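Local coordinates for proximal thread matrix protein 1 (PDB 4CN9) that probably binds collagen in the matrix of the mussel byssus through two von Willebrand factor type A domains and carries zinc ions, at residues D340-A345 / V365-D370; I396-G401 / D424-I429; F402-L407 / E415-T420. All blocks are in the same frame, centred on the assembly; numbering follows the deposited sequence.

Overall arrangement
All three interactions lie in the second von Willebrand factor type A domain and use neighbouring strands at one side of its mixed sheet, 362-369, 391-398 and 417-420. Interaction 1 comes first along the chain; interaction 3 falls wholly between the two segments of interaction 2. Interactions 1 and 3, with centres about 13 Å apart, seat helices 338-349 and 404-410 on one face of the sheet, while interaction 2 packs residues 424-429 on the other. Its centre lies about 16 Å from that of interaction 1 and about 10 Å from that of interaction 3. Backbone bonds between the strands join the three into one alpha/beta layered core.

Interaction 1. Residues D340-A345 / V365-D370; sequences DGLENA and VILLTD
Leu342 of helix 338-349 rests on Leu367 and Val365 of strand 362-369, a helix-on-sheet contact in the core of the second von Willebrand factor type A domain. Its CD2 methyl does most of the touching, lying 3.8 Å from Leu367 CD1. The branch point follows it in, with Leu342 CG 3.9 Å from the same Leu367 CD1, and the two leucine side chains cross at about a right angle. Val365 touches the same methyl more loosely, its CG1 4.3 Å from Leu342 CD2. Leu342 leaves the helix with CG anti to the carbonyl carbon (chi1 -70°), which carries CD2 to the sheet. Leu367 holds CG anti to the backbone N (chi1 -172°) and extends CD1 to meet it.

Residues two apart on a strand face the same way, so Val365 and Leu367 offer a pair of aliphatic knobs to the helix, while Ile366 turns to the other face. This is the layered alpha/beta arrangement of the fold: helices cover a sheet in which strand 362-369 runs between and parallel to strands 253-260 and 391-398. Ala345, one turn after Gly341, also points at the strand, and its small methyl suits a place where the helix passes close. Helix 379-388 adds Leu386 to the surroundings of Leu342, and Val258 touches both Val365 and Leu367. At the strand's end Asp370, hydrogen-bonded to Ser264 and Asp260, probably corresponds to Asp174, a zinc ligand in the first domain.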
loop_
_atom_site.group_PDB
_atom_site.type_symbol
_atom_site.label_atom_id
_atom_site.label_comp_id
_atom_site.label_asym_id
_atom_site.label_seq_id
_atom_site.Cartn_x
_atom_site.Cartn_y
_atom_site.Cartn_z
ATOM N N ASP A 340 -1.275 -1.273 22.637
ATOM C CA ASP A 340 -2.540 -1.688 23.255
ATOM C C ASP A 340 -3.743 -1.176 22.455
ATOM O O ASP A 340 -4.737 -1.892 22.282
ATOM C CB ASP A 340 -2.618 -1.163 24.684
ATOM C CG ASP A 340 -1.715 -1.917 25.636
ATOM O OD1 ASP A 340 -0.477 -1.910 25.436
ATOM O OD2 ASP A 340 -2.260 -2.516 26.592
ATOM N N GLY A 341 -3.650 0.065 21.979
ATOM C CA GLY A 341 -4.686 0.646 21.129
ATOM C C GLY A 341 -4.975 -0.200 19.900
ATOM O O GLY A 341 -6.125 -0.473 19.565
ATOM N N LEU A 342 -3.915 -0.608 19.218
ATOM C CA LEU A 342 -4.038 -1.448 18.031
ATOM C C LEU A 342 -4.581 -2.847 18.370
ATOM O O LEU A 342 -5.442 -3.367 17.650
ATOM C CB LEU A 342 -2.688 -1.559 17.326
ATOM C CG LEU A 342 -2.189 -0.282 16.636
ATOM C CD1 LEU A 342 -0.756 -0.430 16.213
ATOM C CD2 LEU A 342 -3.068 0.092 15.437
ATOM N N GLU A 343 -4.072 -3.455 19.448
ATOM C CA GLU A 343 -4.599 -4.743 19.928
ATOM C C GLU A 343 -6.104 -4.659 20.210
ATOM O O GLU A 343 -6.885 -5.529 19.815
ATOM C CB GLU A 343 -3.864 -5.205 21.201
ATOM C CG GLU A 343 -4.418 -6.511 21.796
ATOM C CD GLU A 343 -4.307 -6.594 23.335
ATOM O OE1 GLU A 343 -4.359 -5.554 24.045
ATOM O OE2 GLU A 343 -4.172 -7.719 23.843
ATOM N N ASN A 344 -6.508 -3.606 20.907
ATOM C CA ASN A 344 -7.898 -3.411 21.241
ATOM C C ASN A 344 -8.767 -3.297 19.968
ATOM O O ASN A 344 -9.845 -3.895 19.889
ATOM C CB ASN A 344 -8.053 -2.176 22.140
ATOM C CG ASN A 344 -9.438 -2.061 22.745
ATOM O OD1 ASN A 344 -10.414 -1.764 22.049
ATOM N ND2 ASN A 344 -9.526 -2.255 24.047
ATOM N N ALA A 345 -8.291 -2.564 18.970
ATOM C CA ALA A 345 -9.045 -2.436 17.727
ATOM C C ALA A 345 -9.184 -3.829 17.120
ATOM O O ALA A 345 -10.248 -4.203 16.635
ATOM C CB ALA A 345 -8.338 -1.503 16.764
ATOM N N VAL A 365 -7.941 1.806 9.996
ATOM C CA VAL A 365 -7.574 2.399 11.267
ATOM C C VAL A 365 -6.859 3.709 11.003
ATOM O O VAL A 365 -5.934 3.780 10.195
ATOM C CB VAL A 365 -6.617 1.490 12.090
ATOM C CG1 VAL A 365 -5.935 2.302 13.204
ATOM C CG2 VAL A 365 -7.371 0.309 12.673
ATOM N N ILE A 366 -7.289 4.758 11.686
ATOM C CA ILE A 366 -6.559 6.001 11.669
ATOM C C ILE A 366 -6.029 6.196 13.079
ATOM O O ILE A 366 -6.801 6.395 14.003
ATOM C CB ILE A 366 -7.451 7.179 11.314
ATOM C CG1 ILE A 366 -8.067 6.979 9.924
ATOM C CG2 ILE A 366 -6.655 8.475 11.356
ATOM C CD1 ILE A 366 -9.167 7.952 9.607
ATOM N N LEU A 367 -4.711 6.143 13.222
ATOM C CA LEU A 367 -4.063 6.271 14.521
ATOM C C LEU A 367 -3.388 7.632 14.665
ATOM O O LEU A 367 -2.717 8.120 13.738
ATOM C CB LEU A 367 -3.045 5.153 14.716
ATOM C CG LEU A 367 -2.417 5.053 16.109
ATOM C CD1 LEU A 367 -2.206 3.600 16.510
ATOM C CD2 LEU A 367 -1.123 5.819 16.173
ATOM N N LEU A 368 -3.565 8.232 15.838
ATOM C CA LEU A 368 -2.975 9.524 16.173
ATOM C C LEU A 368 -2.229 9.418 17.508
ATOM O O LEU A 368 -2.801 8.968 18.500
ATOM C CB LEU A 368 -4.076 10.587 16.300
ATOM C CG LEU A 368 -4.831 11.106 15.076
ATOM C CD1 LEU A 368 -6.347 10.917 15.177
ATOM C CD2 LEU A 368 -4.488 12.602 14.902
ATOM N N THR A 369 -0.965 9.835 17.541
ATOM C CA THR A 369 -0.199 9.823 18.793
ATOM C C THR A 369 0.734 11.027 18.939
ATOM O O THR A 369 1.252 11.561 17.951
ATOM C CB THR A 369 0.653 8.545 18.926
ATOM O OG1 THR A 369 1.194 8.465 20.253
ATOM C CG2 THR A 369 1.784 8.532 17.901
ATOM N N ASP A 370 0.941 11.430 20.189
ATOM C CA ASP A 370 1.895 12.463 20.546
ATOM C C ASP A 370 3.032 11.896 21.423
ATOM O O ASP A 370 3.809 12.649 21.982
ATOM C CB ASP A 370 1.188 13.639 21.255
ATOM C CG ASP A 370 1.154 13.509 22.800
ATOM O OD1 ASP A 370 1.031 12.385 23.360
ATOM O OD2 ASP A 370 1.238 14.573 23.468
#

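Interaction 2. Residues I396-G401 / D424-I429; sequences IGVGTG and DKLSKI
Ile396 and Val398 of strand 391-398 turn their CG2 methyls toward a small aliphatic ridge made by Leu426 and Ile429. The bump of Ile396 CG2 rests in the groove between the ends of two side chains, 3.8 Å from Ile429 CD1 and 4.2 Å from Leu426 CD2. In return, Leu426 CD2 drops into the notch between the two strand residues, 4.1 Å from Val398 CG2. Leu426 and Val398 cross at about a right angle, whereas Ile396 meets both partners at a slant.

Alternation along the strand sets this up: Gly397 lies between the two beta-branched residues, which therefore share the face of the sheet turned to 424-429. Branching at CB suits both, because it places a methyl close to the strand backbone where the partner tips can reach it. Ile429 sends CG1 between its backbone N and carbonyl carbon (chi1 69°), and the extended chain beyond carries CD1 to Ile396. Its backbone is steadied by the bond from Ile429 N to Leu426 O, 3.1 Å, consistent with a fixed spacing of the two side chains. Phe279 of helix 272-285 touches Ile396, Leu426 and Ile429 and so joins the same apolar cluster.

With every touching atom a buried methyl, the contact implies cohesion through shape and exclusion of water rather than through any directed bond.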
loop_
_atom_site.group_PDB
_atom_site.type_symbol
_atom_site.label_atom_id
_atom_site.label_comp_id
_atom_site.label_asym_id
_atom_site.label_seq_id
_atom_site.Cartn_x
_atom_site.Cartn_y
_atom_site.Cartn_z
ATOM N N ILE A 396 -0.549 8.972 12.240
ATOM C CA ILE A 396 -0.300 10.394 12.381
ATOM C C ILE A 396 0.392 10.699 13.699
ATOM O O ILE A 396 -0.088 10.299 14.753
ATOM C CB ILE A 396 -1.625 11.184 12.364
ATOM C CG1 ILE A 396 -2.380 10.910 11.064
ATOM C CG2 ILE A 396 -1.369 12.673 12.593
ATOM C CD1 ILE A 396 -3.867 11.208 11.121
ATOM N N GLY A 397 1.522 11.400 13.626
ATOM C CA GLY A 397 2.216 11.912 14.803
ATOM C C GLY A 397 2.087 13.431 14.908
ATOM O O GLY A 397 2.225 14.149 13.912
ATOM N N VAL A 398 1.809 13.922 16.111
ATOM C CA VAL A 398 1.676 15.357 16.359
ATOM C C VAL A 398 2.649 15.798 17.435
ATOM O O VAL A 398 2.700 15.205 18.524
ATOM C CB VAL A 398 0.261 15.708 16.833
ATOM C CG1 VAL A 398 0.071 17.223 16.888
ATOM C CG2 VAL A 398 -0.768 15.080 15.932
ATOM N N GLY A 399 3.455 16.811 17.133
ATOM C CA GLY A 399 4.371 17.351 18.126
ATOM C C GLY A 399 5.781 16.848 17.988
ATOM O O GLY A 399 6.215 16.505 16.882
ATOM N N THR A 400 6.512 16.820 19.105
ATOM C CA THR A 400 7.901 16.354 19.106
ATOM C C THR A 400 8.097 15.145 20.015
ATOM O O THR A 400 9.220 14.710 20.224
ATOM C CB THR A 400 8.880 17.449 19.588
ATOM O OG1 THR A 400 8.576 17.797 20.945
ATOM C CG2 THR A 400 8.797 18.691 18.706
ATOM N N GLY A 401 7.009 14.611 20.557
ATOM C CA GLY A 401 7.098 13.493 21.479
ATOM C C GLY A 401 6.989 12.106 20.858
ATOM O O GLY A 401 7.296 11.119 21.514
ATOM N N ASP A 424 -2.795 22.495 15.873
ATOM C CA ASP A 424 -3.401 23.507 15.024
ATOM C C ASP A 424 -3.151 23.193 13.547
ATOM O O ASP A 424 -3.928 23.593 12.682
ATOM C CB ASP A 424 -2.815 24.890 15.339
ATOM C CG ASP A 424 -3.156 25.370 16.743
ATOM O OD1 ASP A 424 -2.484 24.955 17.717
ATOM O OD2 ASP A 424 -4.082 26.185 16.862
ATOM N N LYS A 425 -2.059 22.490 13.255
ATOM C CA LYS A 425 -1.706 22.205 11.866
ATOM C C LYS A 425 -2.278 20.883 11.351
ATOM O O LYS A 425 -1.957 20.467 10.244
ATOM C CB LYS A 425 -0.186 22.266 11.678
ATOM C CG LYS A 425 0.419 23.591 12.166
ATOM C CD LYS A 425 1.572 24.104 11.303
ATOM C CE LYS A 425 2.679 23.071 11.150
ATOM N NZ LYS A 425 3.967 23.663 10.652
ATOM N N LEU A 426 -3.150 20.240 12.128
ATOM C CA LEU A 426 -3.828 19.037 11.644
ATOM C C LEU A 426 -4.629 19.337 10.383
ATOM O O LEU A 426 -4.772 18.478 9.525
ATOM C CB LEU A 426 -4.718 18.399 12.717
ATOM C CG LEU A 426 -4.009 17.496 13.725
ATOM C CD1 LEU A 426 -4.946 17.115 14.855
ATOM C CD2 LEU A 426 -3.445 16.238 13.051
ATOM N N SER A 427 -5.115 20.568 10.247
ATOM C CA SER A 427 -5.860 20.964 9.050
ATOM C C SER A 427 -5.023 20.784 7.775
ATOM O O SER A 427 -5.546 20.457 6.704
ATOM C CB SER A 427 -6.293 22.424 9.178
ATOM O OG SER A 427 -5.153 23.271 9.219
ATOM N N LYS A 428 -3.720 20.990 7.899
ATOM C CA LYS A 428 -2.790 20.852 6.784
ATOM C C LYS A 428 -2.749 19.444 6.163
ATOM O O LYS A 428 -2.371 19.303 5.010
ATOM C CB LYS A 428 -1.385 21.268 7.242
ATOM C CG LYS A 428 -0.223 20.578 6.524
ATOM C CD LYS A 428 1.156 21.052 7.045
ATOM C CE LYS A 428 1.670 20.233 8.245
ATOM N NZ LYS A 428 2.261 18.899 7.878
ATOM N N ILE A 429 -3.116 18.405 6.916
ATOM C CA ILE A 429 -3.035 17.030 6.402
ATOM C C ILE A 429 -4.416 16.421 6.165
ATOM O O ILE A 429 -4.532 15.295 5.691
ATOM C CB ILE A 429 -2.249 16.080 7.360
ATOM C CG1 ILE A 429 -3.024 15.838 8.647
ATOM C CG2 ILE A 429 -0.849 16.617 7.640
ATOM C CD1 ILE A 429 -2.327 14.882 9.607
#

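Interaction 3. Residues F402-L407 / E415-T420; sequences FLKSEL and EYVFTT
Phe402 and Leu407 close on Thr419 together, the two of them meeting its CG2 methyl. The Phe402 ring brings CZ to 3.5 Å from Thr419 CG2, approaching obliquely, and Leu407 CD1 lies 3.9 Å from that same Thr419 CG2. Leu407 also spans to the next inward-facing residue of strand 417-420: its CB is 3.9 Å from Val417 CG1. The other branch of the valine, Val417 CG2, presses on the helix backbone itself, 3.8 Å from Leu407 O. At the open margin the extended chain of Lys404 brings CE loosely alongside, 4.3 Å from Val417 CG1, and so adds an aliphatic carbon to the contact from an exposed site.

The torsion of Thr419 explains which of its groups serves: CG2 stands anti to the carbonyl carbon, leaving OG1 between the backbone N and that carbon (chi1 63°), so that the methyl meets the ring and the leucine. An alternating strand supplies the rest, Val417 and Thr419 facing helix 404-410 while Phe418 turns the other way to Val433 and Leu436 of helix 430-437. A further shell fixes both partners: Thr369 touches Phe402 and Leu407, Ala395 lies against Leu407, and backbone bonds from Phe418 to Ala395 and Gly397 dock the strand on its parallel neighbour. The whole is the second half of a beta-alpha-beta crossover, strand 391-398, helix 404-410, strand 417-420.

In place of Val417, a glycine takes away both methyl branches and would probably open a gap beside Leu407 CB and its carbonyl oxygen, with Lys404 CE losing its apolar neighbour. Contacts made of methyls, the CZ corner of an aromatic ring and a lysine's carbon chain imply a seam that is apolar within, with the Lys404 side lying at the surface.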
loop_
_atom_site.group_PDB
_atom_site.type_symbol
_atom_site.label_atom_id
_atom_site.label_comp_id
_atom_site.label_asym_id
_atom_site.label_seq_id
_atom_site.Cartn_x
_atom_site.Cartn_y
_atom_site.Cartn_z
ATOM N N PHE A 402 6.531 12.021 19.611
ATOM C CA PHE A 402 6.347 10.735 18.962
ATOM C C PHE A 402 7.619 10.312 18.236
ATOM O O PHE A 402 8.557 11.107 18.051
ATOM C CB PHE A 402 5.177 10.796 17.970
ATOM C CG PHE A 402 5.464 11.646 16.775
ATOM C CD1 PHE A 402 5.195 13.001 16.793
ATOM C CD2 PHE A 402 6.040 11.096 15.642
ATOM C CE1 PHE A 402 5.479 13.794 15.683
ATOM C CE2 PHE A 402 6.332 11.880 14.546
ATOM C CZ PHE A 402 6.057 13.235 14.573
ATOM N N LEU A 403 7.641 9.053 17.814
ATOM C CA LEU A 403 8.733 8.524 17.009
ATOM C C LEU A 403 8.221 8.099 15.638
ATOM O O LEU A 403 7.296 7.281 15.526
ATOM C CB LEU A 403 9.368 7.316 17.692
ATOM C CG LEU A 403 10.142 7.604 18.967
ATOM C CD1 LEU A 403 10.513 6.301 19.639
ATOM C CD2 LEU A 403 11.369 8.417 18.633
ATOM N N LYS A 404 8.842 8.642 14.601
ATOM C CA LYS A 404 8.409 8.399 13.230
ATOM C C LYS A 404 8.635 6.951 12.803
ATOM O O LYS A 404 7.919 6.424 11.946
ATOM C CB LYS A 404 9.153 9.337 12.276
ATOM C CG LYS A 404 8.623 9.262 10.858
ATOM C CD LYS A 404 9.127 10.391 9.983
ATOM C CE LYS A 404 8.477 10.306 8.608
ATOM N NZ LYS A 404 9.084 11.260 7.636
ATOM N N SER A 405 9.657 6.322 13.375
ATOM C CA SER A 405 9.934 4.909 13.125
ATOM C C SER A 405 8.709 4.049 13.454
ATOM O O SER A 405 8.355 3.130 12.713
ATOM C CB SER A 405 11.099 4.465 14.009
ATOM O OG SER A 405 10.899 4.984 15.310
ATOM N N GLU A 406 8.071 4.355 14.577
ATOM C CA GLU A 406 6.898 3.619 15.028
ATOM C C GLU A 406 5.695 3.866 14.113
ATOM O O GLU A 406 4.939 2.934 13.808
ATOM C CB GLU A 406 6.576 3.977 16.487
ATOM C CG GLU A 406 7.702 3.584 17.438
ATOM C CD GLU A 406 7.409 3.812 18.924
ATOM O OE1 GLU A 406 6.522 4.624 19.286
ATOM O OE2 GLU A 406 8.102 3.161 19.743
ATOM N N LEU A 407 5.530 5.108 13.664
ATOM C CA LEU A 407 4.489 5.422 12.691
ATOM C C LEU A 407 4.706 4.582 11.438
ATOM O O LEU A 407 3.775 3.981 10.903
ATOM C CB LEU A 407 4.495 6.902 12.338
ATOM C CG LEU A 407 4.280 7.904 13.472
ATOM C CD1 LEU A 407 4.298 9.298 12.891
ATOM C CD2 LEU A 407 2.997 7.619 14.237
ATOM N N GLU A 415 3.725 6.174 2.755
ATOM C CA GLU A 415 2.889 7.215 2.176
ATOM C C GLU A 415 1.677 7.544 3.049
ATOM O O GLU A 415 1.053 8.604 2.875
ATOM C CB GLU A 415 2.422 6.800 0.776
ATOM C CG GLU A 415 3.569 6.623 -0.205
ATOM C CD GLU A 415 4.183 7.944 -0.599
ATOM O OE1 GLU A 415 3.492 8.979 -0.471
ATOM O OE2 GLU A 415 5.356 7.961 -1.031
ATOM N N TYR A 416 1.347 6.645 3.982
ATOM C CA TYR A 416 0.172 6.809 4.840
ATOM C C TYR A 416 0.587 7.268 6.238
ATOM O O TYR A 416 -0.188 7.140 7.191
ATOM C CB TYR A 416 -0.628 5.510 4.978
ATOM C CG TYR A 416 -1.057 4.827 3.681
ATOM C CD1 TYR A 416 -0.899 5.439 2.436
ATOM C CD2 TYR A 416 -1.603 3.559 3.716
ATOM C CE1 TYR A 416 -1.286 4.789 1.258
ATOM C CE2 TYR A 416 -2.000 2.907 2.550
ATOM C CZ TYR A 416 -1.841 3.523 1.330
ATOM O OH TYR A 416 -2.210 2.838 0.198
ATOM N N VAL A 417 1.805 7.791 6.331
ATOM C CA VAL A 417 2.370 8.377 7.543
ATOM C C VAL A 417 2.384 9.908 7.446
ATOM O O VAL A 417 2.868 10.479 6.474
ATOM C CB VAL A 417 3.834 7.906 7.755
ATOM C CG1 VAL A 417 4.529 8.709 8.865
ATOM C CG2 VAL A 417 3.887 6.439 8.056
ATOM N N PHE A 418 1.869 10.568 8.479
ATOM C CA PHE A 418 1.762 12.015 8.494
ATOM C C PHE A 418 2.295 12.543 9.811
ATOM O O PHE A 418 2.099 11.919 10.860
ATOM C CB PHE A 418 0.304 12.447 8.340
ATOM C CG PHE A 418 -0.329 12.006 7.065
ATOM C CD1 PHE A 418 -0.929 10.762 6.966
ATOM C CD2 PHE A 418 -0.311 12.831 5.951
ATOM C CE1 PHE A 418 -1.511 10.348 5.776
ATOM C CE2 PHE A 418 -0.880 12.427 4.764
ATOM C CZ PHE A 418 -1.488 11.189 4.672
ATOM N N THR A 419 2.980 13.688 9.752
ATOM C CA THR A 419 3.509 14.341 10.949
ATOM C C THR A 419 3.219 15.847 10.872
ATOM O O THR A 419 3.221 16.440 9.788
ATOM C CB THR A 419 5.047 14.118 11.131
ATOM O OG1 THR A 419 5.764 14.715 10.044
ATOM C CG2 THR A 419 5.411 12.640 11.193
ATOM N N THR A 420 2.914 16.448 12.016
ATOM C CA THR A 420 2.722 17.898 12.094
ATOM C C THR A 420 3.338 18.380 13.394
ATOM O O THR A 420 3.391 17.646 14.370
ATOM C CB THR A 420 1.209 18.339 12.017
ATOM O OG1 THR A 420 0.477 17.889 13.170
ATOM C CG2 THR A 420 0.526 17.785 10.773
#